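Local coordinates for aminoglycoside phosphotransferase (Streptomyces rimosus, PDB 6FUC), which probably phosphorylates streptomycin at its 3''-hydroxyl with ATP as phosphate donor, an aminoglycoside kinase reaction that confers resistance to the antibiotic, at residues R129-V141 against E260-G272. Sequence-based numbering, arbitrary orientation.
Sequences RELGEMFSMARDV and ERFYLHLDPLTWG
Asp267 OD1 takes a hydrogen bond from each of two waters that link it to the Arg129 guanidinium, water 1 donating to OD1 at 2.8 Å while accepting from Arg129 NH1 at 2.9 Å. Water 2 repeats the bridge to NH2, weakly on the arginine side. The two charged groups therefore meet through solvent, with Arg129 NH1 still 4.2 Å from Asp267 OD1 and the guanidinium and carboxylate planes 25° apart; NH1 also binds Gly188 O. The other carboxylate oxygen, Asp267 OD2, receives Trp271 NE1 from above the carboxylate plane, at 3.0 Å.

Beside this polar end the side chains that meet are mostly apolar. Leu131, with CG anti to its backbone N (chi1 180°), puts CD1 at the edge of the Phe262 ring and 3.6 Å from Leu266 CD2. The other branch of Leu266, CD1, reaches Phe135 and Ala138 CB. Farther along, Ala138 CA makes a CH···O contact of 3.3 Å with Leu269 O, and Val141 lies against the same carbonyl. Helices 161-168 and 172-181 also touch this apolar cluster.

The contact packs helix 131-143 against the C-terminal helix 257-266 and its tail within the helical C-terminal lobe, as expected of the protein-kinase-like fold of aminoglycoside phosphotransferases.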
ATOM      1  N   ARG A 129       3.218  -2.553 -11.360  1.00  7.33           N
ATOM      2  CA  ARG A 129       4.083  -1.680 -10.520  1.00  8.05           C
ATOM      3  C   ARG A 129       5.471  -2.322 -10.520  1.00  6.89           C
ATOM      4  O   ARG A 129       6.100  -2.551  -9.504  1.00  7.26           O
ATOM      5  CB  ARG A 129       3.544  -1.461  -9.101  1.00  9.14           C
ATOM      6  CG  ARG A 129       3.336  -2.684  -8.272  1.00  9.28           C
ATOM      7  CD  ARG A 129       3.761  -2.469  -6.846  1.00  9.13           C
ATOM      8  NE  ARG A 129       5.231  -2.270  -6.814  1.00  8.84           N
ATOM      9  CZ  ARG A 129       5.930  -1.892  -5.749  1.00  8.82           C
ATOM     10  NH1 ARG A 129       5.389  -1.560  -4.584  1.00 10.70           N
ATOM     11  NH2 ARG A 129       7.252  -1.943  -5.834  1.00 10.11           N
ATOM     12  N   GLU A 130       5.950  -2.635 -11.728  1.00  7.51           N
ATOM     13  CA  GLU A 130       7.163  -3.361 -11.912  1.00  8.35           C
ATOM     14  C   GLU A 130       8.370  -2.464 -11.635  1.00  8.14           C
ATOM     15  O   GLU A 130       8.260  -1.230 -11.548  1.00  8.61           O
ATOM     16  CB  GLU A 130       7.216  -4.044 -13.289  1.00  8.92           C
ATOM     17  CG  GLU A 130       6.264  -5.214 -13.401  1.00  9.69           C
ATOM     18  CD  GLU A 130       5.884  -5.583 -14.778  1.00 11.29           C
ATOM     19  OE1 GLU A 130       5.979  -4.697 -15.721  1.00 13.78           O
ATOM     20  OE2 GLU A 130       5.441  -6.737 -14.990  1.00 13.85           O
ATOM     21  N   LEU A 131       9.530  -3.117 -11.512  1.00  8.63           N
ATOM     22  CA  LEU A 131      10.667  -2.400 -10.974  1.00  9.54           C
ATOM     23  C   LEU A 131      11.091  -1.259 -11.877  1.00  9.63           C
ATOM     24  O   LEU A 131      11.575  -0.240 -11.394  1.00 10.46           O
ATOM     25  CB  LEU A 131      11.796  -3.415 -10.752  1.00 10.54           C
ATOM     26  CG  LEU A 131      13.068  -2.835 -10.192  1.00 10.33           C
ATOM     27  CD1 LEU A 131      12.849  -2.039  -8.933  1.00 10.50           C
ATOM     28  CD2 LEU A 131      14.016  -3.972  -9.954  1.00 11.32           C
ATOM     29  N   GLY A 132      11.011  -1.421 -13.192  1.00 10.59           N
ATOM     30  CA  GLY A 132      11.437  -0.307 -14.038  1.00 11.21           C
ATOM     31  C   GLY A 132      10.641   0.944 -13.802  1.00 10.21           C
ATOM     32  O   GLY A 132      11.190   2.066 -13.756  1.00 12.10           O
ATOM     33  N   GLU A 133       9.321   0.815 -13.617  1.00 10.41           N
ATOM     34  CA  GLU A 133       8.485   1.953 -13.256  1.00 11.60           C
ATOM     35  C   GLU A 133       8.820   2.518 -11.875  1.00 10.57           C
ATOM     36  O   GLU A 133       8.889   3.732 -11.684  1.00 11.52           O
ATOM     37  CB  GLU A 133       7.011   1.563 -13.253  1.00 14.20           C
ATOM     38  CG  GLU A 133       6.066   2.659 -12.719  1.00 14.35           C
ATOM     39  CD  GLU A 133       4.610   2.305 -12.812  1.00 14.90           C
ATOM     40  OE1 GLU A 133       4.252   1.268 -13.406  1.00 13.66           O
ATOM     41  OE2 GLU A 133       3.828   3.196 -12.390  1.00 23.28           O
ATOM     42  N   MET A 134       8.978   1.624 -10.913  1.00  9.87           N
ATOM     43  CA  MET A 134       9.203   2.105  -9.559  1.00 10.34           C
ATOM     44  C   MET A 134      10.560   2.752  -9.422  1.00 10.80           C
ATOM     45  O   MET A 134      10.706   3.738  -8.693  1.00 10.73           O
ATOM     46  CB  MET A 134       8.966   0.981  -8.590  1.00 12.55           C
ATOM     47  CG  MET A 134       7.514   0.448  -8.591  1.00 14.94           C
ATOM     48  SD  MET A 134       6.143   1.549  -8.787  0.80 12.84           S
ATOM     49  CE  MET A 134       6.396   2.222  -7.144  0.80 18.24           C
ATOM     50  N   PHE A 135      11.580   2.181 -10.084  1.00 12.00           N
ATOM     51  CA  PHE A 135      12.890   2.763 -10.014  1.00 11.96           C
ATOM     52  C   PHE A 135      12.875   4.130 -10.680  1.00 11.25           C
ATOM     53  O   PHE A 135      13.468   5.099 -10.185  1.00 13.54           O
ATOM     54  CB  PHE A 135      13.966   1.842 -10.570  1.00 13.23           C
ATOM     55  CG  PHE A 135      15.294   2.104  -9.945  1.00 12.22           C
ATOM     56  CD1 PHE A 135      15.650   1.517  -8.756  1.00 16.08           C
ATOM     57  CD2 PHE A 135      16.197   3.013 -10.462  1.00 20.80           C
ATOM     58  CE1 PHE A 135      16.846   1.667  -8.153  1.00 16.49           C
ATOM     59  CE2 PHE A 135      17.435   3.236  -9.838  1.00 20.54           C
ATOM     60  CZ  PHE A 135      17.660   2.627  -8.634  1.00 20.19           C
ATOM     61  N   SER A 136      12.163   4.244 -11.809  1.00 14.35           N
ATOM     62  CA  SER A 136      11.997   5.549 -12.435  1.00 14.97           C
ATOM     63  C   SER A 136      11.262   6.558 -11.542  1.00 13.56           C
ATOM     64  O   SER A 136      11.681   7.733 -11.480  1.00 16.04           O
ATOM     65  CB  SER A 136      11.316   5.362 -13.784  1.00 16.36           C
ATOM     66  OG  SER A 136      12.136   4.519 -14.604  0.30 15.41           O
ATOM     67  N   MET A 137      10.254   6.120 -10.789  1.00 12.81           N
ATOM     68  CA  MET A 137       9.635   6.987  -9.849  1.00 13.09           C
ATOM     69  C   MET A 137      10.602   7.471  -8.773  1.00 12.83           C
ATOM     70  O   MET A 137      10.635   8.660  -8.423  1.00 13.54           O
ATOM     71  CB  MET A 137       8.514   6.213  -9.192  1.00 13.83           C
ATOM     72  CG  MET A 137       7.248   6.044  -9.971  0.50 15.26           C
ATOM     73  SD  MET A 137       5.923   5.248  -9.069  0.50 19.58           S
ATOM     74  CE  MET A 137       5.303   6.675  -8.222  0.50 18.52           C
ATOM     75  N   ALA A 138      11.417   6.595  -8.222  1.00 10.76           N
ATOM     76  CA  ALA A 138      12.420   6.995  -7.225  1.00 11.24           C
ATOM     77  C   ALA A 138      13.408   7.994  -7.810  1.00 12.52           C
ATOM     78  O   ALA A 138      13.773   8.922  -7.122  1.00 13.49           O
ATOM     79  CB  ALA A 138      13.142   5.768  -6.733  1.00 12.48           C
ATOM     80  N   ARG A 139      13.876   7.759  -9.032  1.00 14.44           N
ATOM     81  CA  ARG A 139      14.785   8.758  -9.628  1.00 14.97           C
ATOM     82  C   ARG A 139      14.159  10.155  -9.642  1.00 16.75           C
ATOM     83  O   ARG A 139      14.806  11.161  -9.361  1.00 18.35           O
ATOM     84  CB  ARG A 139      15.209   8.365 -11.060  1.00 17.59           C
ATOM     85  CG  ARG A 139      16.082   7.141 -11.138  1.00 20.05           C
ATOM     86  CD  ARG A 139      16.754   6.964 -12.525  1.00 24.59           C
ATOM     87  NE  ARG A 139      15.847   6.339 -13.517  0.50 20.89           N
ATOM     88  CZ  ARG A 139      16.013   5.071 -13.975  0.50 27.05           C
ATOM     89  NH1 ARG A 139      17.063   4.328 -13.586  0.50 28.22           N
ATOM     90  NH2 ARG A 139      15.179   4.545 -14.846  0.50 18.69           N
ATOM     91  N   ASP A 140      12.879  10.213  -9.946  1.00 15.36           N
ATOM     92  CA  ASP A 140      12.165  11.484  -9.994  1.00 17.31           C
ATOM     93  C   ASP A 140      11.986  12.149  -8.614  1.00 16.17           C
ATOM     94  O   ASP A 140      12.182  13.343  -8.433  1.00 18.30           O
ATOM     95  CB  ASP A 140      10.773  11.250 -10.667  1.00 20.55           C
ATOM     96  CG  ASP A 140       9.872  12.474 -10.627  1.00 25.59           C
ATOM     97  OD1 ASP A 140      10.283  13.523 -11.121  1.00 31.08           O
ATOM     98  OD2 ASP A 140       8.722  12.384 -10.100  1.00 30.45           O
ATOM     99  N   VAL A 141      11.583  11.348  -7.618  1.00 14.23           N
ATOM    100  CA  VAL A 141      11.445  11.881  -6.269  1.00 14.31           C
ATOM    101  C   VAL A 141      12.801  12.429  -5.771  1.00 15.80           C
ATOM    102  O   VAL A 141      12.868  13.497  -5.174  1.00 16.38           O
ATOM    103  CB  VAL A 141      10.904  10.822  -5.304  1.00 14.07           C
ATOM    104  CG1 VAL A 141      10.790  11.311  -3.880  1.00 15.73           C
ATOM    105  CG2 VAL A 141       9.545  10.284  -5.759  1.00 13.73           C
ATOM    106  N   GLU A 260      14.514  -8.972  -0.327  1.00 11.19           N
ATOM    107  CA  GLU A 260      13.610  -8.300   0.583  1.00 11.89           C
ATOM    108  C   GLU A 260      14.115  -6.883   0.925  1.00 10.89           C
ATOM    109  O   GLU A 260      13.381  -5.906   0.901  1.00 12.02           O
ATOM    110  CB  GLU A 260      13.417  -9.134   1.813  1.00 12.79           C
ATOM    111  CG  GLU A 260      12.466  -8.539   2.848  1.00 13.57           C
ATOM    112  CD  GLU A 260      12.466  -9.242   4.180  1.00 17.30           C
ATOM    113  OE1 GLU A 260      12.955 -10.388   4.299  1.00 22.96           O
ATOM    114  OE2 GLU A 260      11.989  -8.678   5.179  1.00 17.64           O
ATOM    115  N   ARG A 261      15.398  -6.839   1.307  1.00 11.14           N
ATOM    116  CA  ARG A 261      15.986  -5.568   1.724  1.00 11.50           C
ATOM    117  C   ARG A 261      16.011  -4.543   0.591  1.00 10.30           C
ATOM    118  O   ARG A 261      15.883  -3.352   0.823  1.00 10.91           O
ATOM    119  CB  ARG A 261      17.383  -5.839   2.327  1.00 15.98           C
ATOM    120  CG  ARG A 261      17.420  -6.141   3.810  1.00 24.19           C
ATOM    121  CD  ARG A 261      18.873  -6.265   4.303  0.50 26.48           C
ATOM    122  NE  ARG A 261      19.629  -5.057   3.953  0.50 34.63           N
ATOM    123  CZ  ARG A 261      20.566  -4.974   3.010  0.50 43.68           C
ATOM    124  NH1 ARG A 261      20.906  -6.048   2.302  0.50 45.78           N
ATOM    125  NH2 ARG A 261      21.172  -3.807   2.784  0.50 35.15           N
ATOM    126  N   PHE A 262      16.253  -5.022  -0.648  1.00 10.02           N
ATOM    127  CA  PHE A 262      16.247  -4.127  -1.788  1.00  9.55           C
ATOM    128  C   PHE A 262      14.882  -3.407  -1.833  1.00  8.87           C
ATOM    129  O   PHE A 262      14.833  -2.194  -2.022  1.00  8.96           O
ATOM    130  CB  PHE A 262      16.496  -4.931  -3.061  1.00  9.56           C
ATOM    131  CG  PHE A 262      16.422  -4.160  -4.335  1.00  8.92           C
ATOM    132  CD1 PHE A 262      17.497  -3.484  -4.854  1.00  8.68           C
ATOM    133  CD2 PHE A 262      15.218  -4.049  -5.002  1.00  9.08           C
ATOM    134  CE1 PHE A 262      17.388  -2.745  -6.035  1.00  9.62           C
ATOM    135  CE2 PHE A 262      15.104  -3.307  -6.168  1.00 10.11           C
ATOM    136  CZ  PHE A 262      16.201  -2.687  -6.687  1.00 10.24           C
ATOM    137  N   TYR A 263      13.784  -4.166  -1.762  1.00  8.91           N
ATOM    138  CA  TYR A 263      12.465  -3.508  -1.822  1.00  8.60           C
ATOM    139  C   TYR A 263      12.165  -2.656  -0.602  1.00  8.44           C
ATOM    140  O   TYR A 263      11.530  -1.602  -0.739  1.00  9.59           O
ATOM    141  CB  TYR A 263      11.360  -4.566  -2.088  1.00  9.14           C
ATOM    142  CG  TYR A 263      11.402  -5.024  -3.508  1.00  8.28           C
ATOM    143  CD1 TYR A 263      10.912  -4.206  -4.530  1.00  8.78           C
ATOM    144  CD2 TYR A 263      11.986  -6.228  -3.885  1.00  7.98           C
ATOM    145  CE1 TYR A 263      11.020  -4.571  -5.862  1.00  8.92           C
ATOM    146  CE2 TYR A 263      12.071  -6.608  -5.218  1.00  8.11           C
ATOM    147  CZ  TYR A 263      11.626  -5.790  -6.208  1.00  7.83           C
ATOM    148  OH  TYR A 263      11.706  -6.083  -7.530  1.00  8.66           O
ATOM    149  N   LEU A 264      12.601  -3.086   0.577  1.00  9.05           N
ATOM    150  CA  LEU A 264      12.450  -2.257   1.768  1.00  9.61           C
ATOM    151  C   LEU A 264      13.083  -0.895   1.580  1.00  9.46           C
ATOM    152  O   LEU A 264      12.538   0.103   1.974  1.00 10.77           O
ATOM    153  CB  LEU A 264      13.048  -2.957   2.982  1.00 10.73           C
ATOM    154  CG  LEU A 264      12.805  -2.211   4.292  1.00 14.07           C
ATOM    155  CD1 LEU A 264      11.298  -2.095   4.640  1.00 16.68           C
ATOM    156  CD2 LEU A 264      13.574  -2.898   5.388  1.00 18.13           C
ATOM    157  N   HIS A 265      14.286  -0.932   0.997  1.00  9.24           N
ATOM    158  CA  HIS A 265      15.059   0.274   0.829  1.00  9.74           C
ATOM    159  C   HIS A 265      14.623   1.152  -0.374  1.00  9.64           C
ATOM    160  O   HIS A 265      14.743   2.379  -0.309  1.00 10.54           O
ATOM    161  CB  HIS A 265      16.531  -0.062   0.710  1.00 10.04           C
ATOM    162  CG  HIS A 265      17.088  -0.546   2.008  1.00 11.75           C
ATOM    163  ND1 HIS A 265      18.394  -0.977   2.126  1.00 15.72           N
ATOM    164  CD2 HIS A 265      16.525  -0.681   3.242  1.00 13.84           C
ATOM    165  CE1 HIS A 265      18.597  -1.350   3.386  1.00 18.49           C
ATOM    166  NE2 HIS A 265      17.481  -1.188   4.082  1.00 17.16           N
ATOM    167  N   LEU A 266      14.079   0.495  -1.394  1.00  8.91           N
ATOM    168  CA  LEU A 266      13.587   1.256  -2.544  1.00  8.69           C
ATOM    169  C   LEU A 266      12.320   2.018  -2.166  1.00  8.69           C
ATOM    170  O   LEU A 266      12.111   3.181  -2.583  1.00  9.17           O
ATOM    171  CB  LEU A 266      13.308   0.308  -3.711  1.00  9.17           C
ATOM    172  CG  LEU A 266      12.721   0.960  -4.952  1.00 10.73           C
ATOM    173  CD1 LEU A 266      13.608   2.046  -5.552  1.00 12.98           C
ATOM    174  CD2 LEU A 266      12.388  -0.127  -5.975  1.00 12.24           C
ATOM    175  N   ASP A 267      11.398   1.364  -1.456  1.00  9.04           N
ATOM    176  CA  ASP A 267      10.038   1.874  -1.312  1.00  9.15           C
ATOM    177  C   ASP A 267      10.021   3.306  -0.848  1.00  9.09           C
ATOM    178  O   ASP A 267       9.279   4.133  -1.444  1.00  9.36           O
ATOM    179  CB  ASP A 267       9.217   0.932  -0.416  1.00 11.11           C
ATOM    180  CG  ASP A 267       7.738   1.266  -0.521  1.00 12.86           C
ATOM    181  OD1 ASP A 267       7.115   0.704  -1.514  1.00 13.99           O
ATOM    182  OD2 ASP A 267       7.257   2.073   0.274  1.00 13.02           O
ATOM    183  N   PRO A 268      10.723   3.708   0.222  1.00  9.47           N
ATOM    184  CA  PRO A 268      10.567   5.072   0.675  1.00 10.40           C
ATOM    185  C   PRO A 268      11.007   6.130  -0.298  1.00 10.59           C
ATOM    186  O   PRO A 268      10.581   7.284  -0.228  1.00 12.77           O
ATOM    187  CB  PRO A 268      11.380   5.140   1.968  1.00 12.62           C
ATOM    188  CG  PRO A 268      12.244   4.002   1.926  1.00 15.25           C
ATOM    189  CD  PRO A 268      11.604   2.923   1.110  1.00 11.04           C
ATOM    190  N   LEU A 269      11.889   5.783  -1.221  1.00  9.99           N
ATOM    191  CA  LEU A 269      12.390   6.682  -2.242  1.00  9.99           C
ATOM    192  C   LEU A 269      11.350   6.995  -3.333  1.00 10.11           C
ATOM    193  O   LEU A 269      11.570   7.844  -4.147  1.00 11.01           O
ATOM    194  CB  LEU A 269      13.690   6.127  -2.859  1.00 10.54           C
ATOM    195  CG  LEU A 269      14.775   5.823  -1.870  1.00 11.35           C
ATOM    196  CD1 LEU A 269      15.930   5.182  -2.616  1.00 12.79           C
ATOM    197  CD2 LEU A 269      15.224   7.024  -1.102  1.00 13.51           C
ATOM    198  N   THR A 270      10.233   6.231  -3.347  1.00 10.37           N
ATOM    199  CA  THR A 270       9.251   6.328  -4.414  1.00 10.41           C
ATOM    200  C   THR A 270       8.058   7.212  -4.066  1.00 11.31           C
ATOM    201  O   THR A 270       7.194   7.388  -4.907  1.00 13.28           O
ATOM    202  CB  THR A 270       8.702   4.937  -4.796  1.00 10.05           C
ATOM    203  OG1 THR A 270       7.885   4.414  -3.753  1.00 10.46           O
ATOM    204  CG2 THR A 270       9.766   3.988  -5.190  1.00 10.85           C
ATOM    205  N   TRP A 271       8.007   7.758  -2.848  1.00 12.18           N
ATOM    206  CA  TRP A 271       6.822   8.551  -2.375  1.00 13.82           C
ATOM    207  C   TRP A 271       7.150  10.014  -2.385  1.00 16.69           C
ATOM    208  O   TRP A 271       8.178  10.412  -1.839  1.00 19.17           O
ATOM    209  CB  TRP A 271       6.414   8.100  -0.973  1.00 14.50           C
ATOM    210  CG  TRP A 271       5.887   6.682  -0.926  1.00 12.10           C
ATOM    211  CD1 TRP A 271       6.610   5.577  -0.632  1.00 12.75           C
ATOM    212  CD2 TRP A 271       4.568   6.246  -1.214  1.00 12.57           C
ATOM    213  NE1 TRP A 271       5.819   4.475  -0.682  1.00 13.96           N
ATOM    214  CE2 TRP A 271       4.551   4.848  -1.047  1.00 12.37           C
ATOM    215  CE3 TRP A 271       3.397   6.885  -1.567  1.00 15.77           C
ATOM    216  CZ2 TRP A 271       3.407   4.088  -1.222  1.00 14.51           C
ATOM    217  CZ3 TRP A 271       2.262   6.124  -1.761  1.00 17.24           C
ATOM    218  CH2 TRP A 271       2.288   4.747  -1.594  1.00 16.82           C
ATOM    219  N   GLY A 272       6.292  10.807  -2.971  1.00 19.99           N
ATOM    220  CA  GLY A 272       6.450  12.244  -2.912  1.00 22.91           C
ATOM    221  C   GLY A 272       6.519  12.890  -4.287  1.00 21.69           C
ATOM    222  O   GLY A 272       6.482  12.179  -5.327  1.00 19.90           O
ATOM    223  OXT GLY A 272       6.604  14.125  -4.349  1.00 25.34           O
TER
HETATM  224  O   HOH W   1       7.373  -1.905  -2.447  1.00 13.49           O
HETATM  225  O   HOH W   2       8.375   0.547  -4.394  1.00 22.53           O